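Local atomic coordinates of beta-ketothiolase BktB (Ralstonia eutropha, PDB entry 4NZS), a protein that condenses two acetyl-CoA molecules to acetoacetyl-CoA, or acetyl-CoA with propionyl-CoA to beta-ketovaleryl-CoA, supplying precursors of a polyhydroxyalkanoate copolymer. Residues A[101-106]-A[283-288]; A[235-240]-A[247-252]. All coordinates share one frame; numbering follows the deposited sequence.

Contact 1. Residues A[101-106]-A[283-288]; sequences AIVSAA and VSYGHA
The backbones of Val103, on helix 97-110, and Tyr285, on strand 280-289, stay well apart, their CA atoms 7.6 Å from each other at the nearest point. Side chains bridge this distance, and Val103 is the one from the helix that does so. Its CG1 sits over the middle of one face of the Tyr285 ring, 4.2 Å from the centroid and 2° off the ring normal. This is a CH-pi contact. Val103 CG2 turns to the root of the same side chain and lies 4.2 Å from Tyr285 CB. The branch of valine thus meets the tyrosine at two levels, and the two side chains cross at about a right angle. With chi1 of 165°, Val103 CG1 is trans to the backbone N, and this puts it over the ring.

Thiolases are built of two similar halves; helix 97-110 belongs to the N-terminal one and strand 280-289 to the C-terminal one. At Val283 and Ser284 the strand forms a classic beta bulge facing Ile395.

His287 meets the same methyl group differently: its CE1 is 4.3 Å from Val103 CG1, which lies at the imidazole edge, near the ring plane. His287 NE2 is hydrogen-bonded to Gln100 on the same helix as Val103, about one turn before it. Tyr285 OH hydrogen-bonds to Asp113 of the second subunit.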
ATOM      1  N   ALA A 101      16.604 -26.008  12.425  1.00 40.40           N
ATOM      2  CA  ALA A 101      16.449 -26.698  11.137  1.00 39.25           C
ATOM      3  C   ALA A 101      17.481 -27.780  11.054  1.00 35.71           C
ATOM      4  O   ALA A 101      17.195 -28.885  10.651  1.00 30.83           O
ATOM      5  CB  ALA A 101      16.573 -25.745   9.964  1.00 37.88           C
ATOM      6  N   ILE A 102      18.696 -27.461  11.439  1.00 41.18           N
ATOM      7  CA  ILE A 102      19.670 -28.513  11.571  1.00 50.16           C
ATOM      8  C   ILE A 102      19.097 -29.664  12.417  1.00 49.10           C
ATOM      9  O   ILE A 102      18.996 -30.799  11.930  1.00 45.81           O
ATOM     10  CB  ILE A 102      20.982 -27.959  12.133  1.00 58.80           C
ATOM     11  CG1 ILE A 102      21.957 -27.738  10.983  1.00 57.85           C
ATOM     12  CG2 ILE A 102      21.608 -28.908  13.126  1.00 62.61           C
ATOM     13  CD1 ILE A 102      21.475 -26.718  10.011  1.00 53.56           C
ATOM     14  N   VAL A 103      18.687 -29.361  13.650  1.00 43.26           N
ATOM     15  CA  VAL A 103      18.120 -30.369  14.527  1.00 40.40           C
ATOM     16  C   VAL A 103      16.951 -31.153  13.919  1.00 46.78           C
ATOM     17  O   VAL A 103      16.890 -32.365  14.059  1.00 49.66           O
ATOM     18  CB  VAL A 103      17.567 -29.761  15.800  1.00 38.40           C
ATOM     19  CG1 VAL A 103      16.676 -30.762  16.490  1.00 40.42           C
ATOM     20  CG2 VAL A 103      18.680 -29.268  16.710  1.00 37.38           C
ATOM     21  N   SER A 104      15.990 -30.494  13.295  1.00 45.37           N
ATOM     22  CA  SER A 104      14.871 -31.248  12.783  1.00 45.94           C
ATOM     23  C   SER A 104      15.281 -32.106  11.572  1.00 53.50           C
ATOM     24  O   SER A 104      14.698 -33.173  11.314  1.00 58.38           O
ATOM     25  CB  SER A 104      13.710 -30.312  12.463  1.00 47.72           C
ATOM     26  OG  SER A 104      13.376 -29.540  13.616  1.00 49.05           O
ATOM     27  N   ALA A 105      16.281 -31.642  10.833  1.00 52.59           N
ATOM     28  CA  ALA A 105      16.924 -32.448   9.801  1.00 54.59           C
ATOM     29  C   ALA A 105      17.540 -33.685  10.441  1.00 52.72           C
ATOM     30  O   ALA A 105      17.296 -34.820  10.026  1.00 49.57           O
ATOM     31  CB  ALA A 105      18.013 -31.648   9.091  1.00 51.64           C
ATOM     32  N   ALA A 106      18.358 -33.438  11.449  1.00 50.34           N
ATOM     33  CA  ALA A 106      18.968 -34.494  12.224  1.00 56.77           C
ATOM     34  C   ALA A 106      17.923 -35.530  12.639  1.00 61.60           C
ATOM     35  O   ALA A 106      18.040 -36.734  12.378  1.00 66.66           O
ATOM     36  CB  ALA A 106      19.629 -33.889  13.461  1.00 54.70           C
ATOM     37  N   VAL A 283      26.503 -34.990  18.585  1.00 65.61           N
ATOM     38  CA  VAL A 283      26.557 -35.571  19.916  1.00 63.10           C
ATOM     39  C   VAL A 283      25.170 -35.591  20.515  1.00 60.97           C
ATOM     40  O   VAL A 283      24.590 -36.649  20.669  1.00 64.59           O
ATOM     41  CB  VAL A 283      27.469 -34.796  20.865  1.00 61.47           C
ATOM     42  CG1 VAL A 283      27.506 -35.494  22.220  1.00 61.24           C
ATOM     43  CG2 VAL A 283      28.857 -34.656  20.261  1.00 66.78           C
ATOM     44  N   SER A 284      24.651 -34.407  20.834  1.00 59.76           N
ATOM     45  CA  SER A 284      23.350 -34.233  21.469  1.00 52.62           C
ATOM     46  C   SER A 284      22.876 -32.773  21.203  1.00 54.32           C
ATOM     47  O   SER A 284      23.614 -31.970  20.607  1.00 52.60           O
ATOM     48  CB  SER A 284      23.453 -34.522  22.972  1.00 50.91           C
ATOM     49  OG  SER A 284      24.246 -33.527  23.640  1.00 52.88           O
ATOM     50  N   TYR A 285      21.649 -32.461  21.638  1.00 51.52           N
ATOM     51  CA  TYR A 285      21.020 -31.141  21.518  1.00 48.34           C
ATOM     52  C   TYR A 285      19.981 -30.979  22.601  1.00 53.35           C
ATOM     53  O   TYR A 285      19.310 -31.958  22.994  1.00 56.51           O
ATOM     54  CB  TYR A 285      20.304 -30.978  20.179  1.00 48.36           C
ATOM     55  CG  TYR A 285      19.109 -31.895  20.017  1.00 46.43           C
ATOM     56  CD1 TYR A 285      17.872 -31.603  20.616  1.00 49.41           C
ATOM     57  CD2 TYR A 285      19.216 -33.063  19.277  1.00 45.16           C
ATOM     58  CE1 TYR A 285      16.796 -32.474  20.487  1.00 50.31           C
ATOM     59  CE2 TYR A 285      18.137 -33.930  19.110  1.00 45.60           C
ATOM     60  CZ  TYR A 285      16.939 -33.650  19.715  1.00 48.01           C
ATOM     61  OH  TYR A 285      15.888 -34.544  19.541  1.00 46.86           O
ATOM     62  N   GLY A 286      19.804 -29.738  23.048  1.00 57.24           N
ATOM     63  CA  GLY A 286      18.819 -29.402  24.087  1.00 54.66           C
ATOM     64  C   GLY A 286      18.235 -27.987  23.994  1.00 57.35           C
ATOM     65  O   GLY A 286      18.954 -26.990  23.889  1.00 58.00           O
ATOM     66  N   HIS A 287      16.914 -27.914  24.089  1.00 60.15           N
ATOM     67  CA  HIS A 287      16.173 -26.673  23.945  1.00 64.93           C
ATOM     68  C   HIS A 287      15.788 -26.136  25.334  1.00 66.15           C
ATOM     69  O   HIS A 287      16.020 -26.800  26.344  1.00 72.34           O
ATOM     70  CB  HIS A 287      14.899 -26.935  23.122  1.00 60.30           C
ATOM     71  CG  HIS A 287      15.135 -27.460  21.735  1.00 55.88           C
ATOM     72  ND1 HIS A 287      16.172 -28.304  21.402  1.00 59.60           N
ATOM     73  CD2 HIS A 287      14.425 -27.283  20.597  1.00 59.34           C
ATOM     74  CE1 HIS A 287      16.088 -28.625  20.121  1.00 58.35           C
ATOM     75  NE2 HIS A 287      15.036 -28.019  19.609  1.00 55.73           N
ATOM     76  N   ALA A 288      15.207 -24.933  25.381  1.00 69.65           N
ATOM     77  CA  ALA A 288      14.641 -24.382  26.623  1.00 67.15           C
ATOM     78  C   ALA A 288      13.799 -23.129  26.403  1.00 70.59           C
ATOM     79  O   ALA A 288      14.018 -22.346  25.473  1.00 67.74           O
ATOM     80  CB  ALA A 288      15.730 -24.076  27.631  1.00 65.75           C
TER

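Contact 2. Residues A[235-240]-A[247-252]; sequences TKLRPV and TVTAGN
Val248 O takes a hydrogen bond from Val240 N at 3.0 Å, and Pro239 CA approaches the same oxygen at 3.1 Å in a CA-H...O contact. Val240 N lies in the carbonyl plane, but the bond is bent, with 131° at the hydrogen. One carbonyl therefore holds two successive residues of 235-240. The Pro239 ring extends from there to the backbone of Thr247, with CG 3.8 Å from Thr247 N.

Both segments lie in the loop between strands 217-219 and 257-267. Leu237 packs at the other end. Its CB lies against Thr249 CB at 3.7 Å, and its CD2 reaches Gly251 CA at 3.5 Å. Glycine presents bare backbone here, so the methyl can come in close. Val240 CG2 rests on the peptide between Thr249 and Ala250.

Segment 247-252 is folded on itself by side chains. Thr249 OG1 accepts from Asn252 N in an ST motif. Asn252 OD1 accepts from Thr249 N at 2.8 Å; that bond is nearly straight, though the donor stands above the amide plane. Asn252 ND2 bonds to Asp182 on helix 178-197, and Glu168 on helix 163-173 binds both Val248 N and Thr247 OG1. Polar bonds thus fix the shape of 247-252 and tie it to the protein, whereas 235-240 is attached to it mainly by apolar packing and one backbone hydrogen bond.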
ATOM      1  N   THR A 235      32.338   3.810  21.643  1.00 65.26           N
ATOM      2  CA  THR A 235      31.797   4.351  22.874  1.00 60.53           C
ATOM      3  C   THR A 235      31.165   5.707  22.580  1.00 59.96           C
ATOM      4  O   THR A 235      30.483   6.266  23.423  1.00 62.27           O
ATOM      5  CB  THR A 235      32.832   4.480  24.015  1.00 61.76           C
ATOM      6  OG1 THR A 235      32.525   5.641  24.782  1.00 56.89           O
ATOM      7  CG2 THR A 235      34.292   4.587  23.536  1.00 58.02           C
ATOM      8  N   LYS A 236      31.359   6.214  21.366  1.00 59.55           N
ATOM      9  CA  LYS A 236      30.657   7.426  20.911  1.00 61.17           C
ATOM     10  C   LYS A 236      29.146   7.201  20.778  1.00 57.33           C
ATOM     11  O   LYS A 236      28.382   8.160  20.682  1.00 59.58           O
ATOM     12  CB  LYS A 236      31.234   7.890  19.568  1.00 61.37           C
ATOM     13  CG  LYS A 236      30.683   9.203  19.052  1.00 74.09           C
ATOM     14  CD  LYS A 236      30.643  10.318  20.097  1.00 78.04           C
ATOM     15  CE  LYS A 236      30.541  11.689  19.424  1.00 80.38           C
ATOM     16  NZ  LYS A 236      30.012  12.740  20.340  1.00 82.79           N
ATOM     17  N   LEU A 237      28.722   5.938  20.756  1.00 51.46           N
ATOM     18  CA  LEU A 237      27.305   5.612  20.678  1.00 53.18           C
ATOM     19  C   LEU A 237      26.627   5.820  22.014  1.00 51.95           C
ATOM     20  O   LEU A 237      27.268   5.740  23.067  1.00 49.89           O
ATOM     21  CB  LEU A 237      27.046   4.156  20.197  1.00 54.27           C
ATOM     22  CG  LEU A 237      27.373   3.719  18.751  1.00 52.67           C
ATOM     23  CD1 LEU A 237      27.569   4.905  17.819  1.00 52.16           C
ATOM     24  CD2 LEU A 237      28.597   2.826  18.671  1.00 53.64           C
ATOM     25  N   ARG A 238      25.317   6.052  21.909  1.00 52.59           N
ATOM     26  CA  ARG A 238      24.399   6.379  22.978  1.00 55.65           C
ATOM     27  C   ARG A 238      23.409   5.217  23.079  1.00 57.14           C
ATOM     28  O   ARG A 238      23.068   4.614  22.067  1.00 64.09           O
ATOM     29  CB  ARG A 238      23.637   7.661  22.611  1.00 65.39           C
ATOM     30  CG  ARG A 238      24.451   8.760  21.893  1.00 71.90           C
ATOM     31  CD  ARG A 238      23.574   9.657  20.991  1.00 78.43           C
ATOM     32  NE  ARG A 238      23.271   9.110  19.640  1.00 80.56           N
ATOM     33  CZ  ARG A 238      22.148   8.467  19.270  1.00 71.17           C
ATOM     34  NH1 ARG A 238      21.161   8.225  20.119  1.00 67.49           N
ATOM     35  NH2 ARG A 238      22.010   8.054  18.020  1.00 71.99           N
ATOM     36  N   PRO A 239      22.949   4.877  24.292  1.00 56.45           N
ATOM     37  CA  PRO A 239      22.083   3.711  24.357  1.00 53.47           C
ATOM     38  C   PRO A 239      20.790   3.837  23.531  1.00 55.50           C
ATOM     39  O   PRO A 239      19.963   4.716  23.810  1.00 59.30           O
ATOM     40  CB  PRO A 239      21.784   3.598  25.856  1.00 49.92           C
ATOM     41  CG  PRO A 239      22.971   4.175  26.518  1.00 49.18           C
ATOM     42  CD  PRO A 239      23.357   5.321  25.640  1.00 54.38           C
ATOM     43  N   VAL A 240      20.609   2.970  22.529  1.00 49.51           N
ATOM     44  CA  VAL A 240      19.445   3.111  21.599  1.00 51.21           C
ATOM     45  C   VAL A 240      18.015   2.655  22.121  1.00 46.37           C
ATOM     46  O   VAL A 240      16.987   3.207  21.702  1.00 51.30           O
ATOM     47  CB  VAL A 240      19.752   2.466  20.201  1.00 49.87           C
ATOM     48  CG1 VAL A 240      20.809   3.238  19.460  1.00 49.77           C
ATOM     49  CG2 VAL A 240      20.174   1.014  20.311  1.00 54.24           C
ATOM     50  N   THR A 247      22.562   0.946  28.524  1.00 67.96           N
ATOM     51  CA  THR A 247      23.882   0.406  28.212  1.00 65.98           C
ATOM     52  C   THR A 247      23.954  -0.071  26.760  1.00 62.76           C
ATOM     53  O   THR A 247      24.986   0.071  26.125  1.00 63.92           O
ATOM     54  CB  THR A 247      24.350  -0.683  29.220  1.00 64.69           C
ATOM     55  OG1 THR A 247      23.686  -1.926  28.960  1.00 66.64           O
ATOM     56  CG2 THR A 247      24.101  -0.248  30.675  1.00 59.60           C
ATOM     57  N   VAL A 248      22.862  -0.590  26.210  1.00 61.45           N
ATOM     58  CA  VAL A 248      22.926  -1.233  24.909  1.00 51.39           C
ATOM     59  C   VAL A 248      22.861  -0.199  23.774  1.00 49.84           C
ATOM     60  O   VAL A 248      22.014   0.693  23.787  1.00 47.78           O
ATOM     61  CB  VAL A 248      21.812  -2.292  24.783  1.00 55.07           C
ATOM     62  CG1 VAL A 248      21.842  -2.971  23.428  1.00 48.97           C
ATOM     63  CG2 VAL A 248      21.926  -3.340  25.888  1.00 55.18           C
ATOM     64  N   THR A 249      23.763  -0.355  22.797  1.00 49.25           N
ATOM     65  CA  THR A 249      23.924   0.558  21.648  1.00 50.44           C
ATOM     66  C   THR A 249      23.753  -0.140  20.260  1.00 49.09           C
ATOM     67  O   THR A 249      23.559  -1.363  20.155  1.00 44.27           O
ATOM     68  CB  THR A 249      25.342   1.217  21.644  1.00 48.28           C
ATOM     69  OG1 THR A 249      26.365   0.219  21.439  1.00 48.12           O
ATOM     70  CG2 THR A 249      25.628   1.954  22.935  1.00 46.00           C
ATOM     71  N   ALA A 250      23.851   0.652  19.198  1.00 47.97           N
ATOM     72  CA  ALA A 250      24.021   0.113  17.843  1.00 45.28           C
ATOM     73  C   ALA A 250      25.352  -0.648  17.760  1.00 48.80           C
ATOM     74  O   ALA A 250      25.407  -1.803  17.284  1.00 51.39           O
ATOM     75  CB  ALA A 250      23.975   1.244  16.836  1.00 43.89           C
ATOM     76  N   GLY A 251      26.408   0.003  18.265  1.00 46.63           N
ATOM     77  CA  GLY A 251      27.747  -0.563  18.350  1.00 39.52           C
ATOM     78  C   GLY A 251      27.855  -1.941  18.985  1.00 41.66           C
ATOM     79  O   GLY A 251      28.595  -2.799  18.470  1.00 45.76           O
ATOM     80  N   ASN A 252      27.176  -2.152  20.104  1.00 41.82           N
ATOM     81  CA  ASN A 252      27.283  -3.411  20.827  1.00 39.44           C
ATOM     82  C   ASN A 252      26.124  -4.383  20.644  1.00 43.17           C
ATOM     83  O   ASN A 252      25.978  -5.342  21.379  1.00 38.33           O
ATOM     84  CB  ASN A 252      27.667  -3.220  22.301  1.00 46.59           C
ATOM     85  CG  ASN A 252      26.623  -2.474  23.117  1.00 45.65           C
ATOM     86  OD1 ASN A 252      25.429  -2.566  22.882  1.00 42.69           O
ATOM     87  ND2 ASN A 252      27.090  -1.746  24.110  1.00 43.51           N
TER

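Overall arrangement
From the N terminus, the chain passes strands 10-22, 57-60 and 88-92 and reaches helix 97-110, which carries the first segment of contact 1. It then runs through the long region that holds helices 163-173 and 178-197. Contact 2 lies in the loop that follows strand 217-219, where 235-240 and 247-252 close a short loop, with six residues between them. Strand 257-267 comes next, and strand 280-289 then closes contact 1 across 176 residues. Contact 2 is therefore nested inside the loop of contact 1. Contact 1 ties a helix of the N-terminal half to strand 280-289 of the C-terminal half, while contact 2 shapes a peripheral loop. Their centres are about 34 Å apart, on opposite sides of the chain's centre.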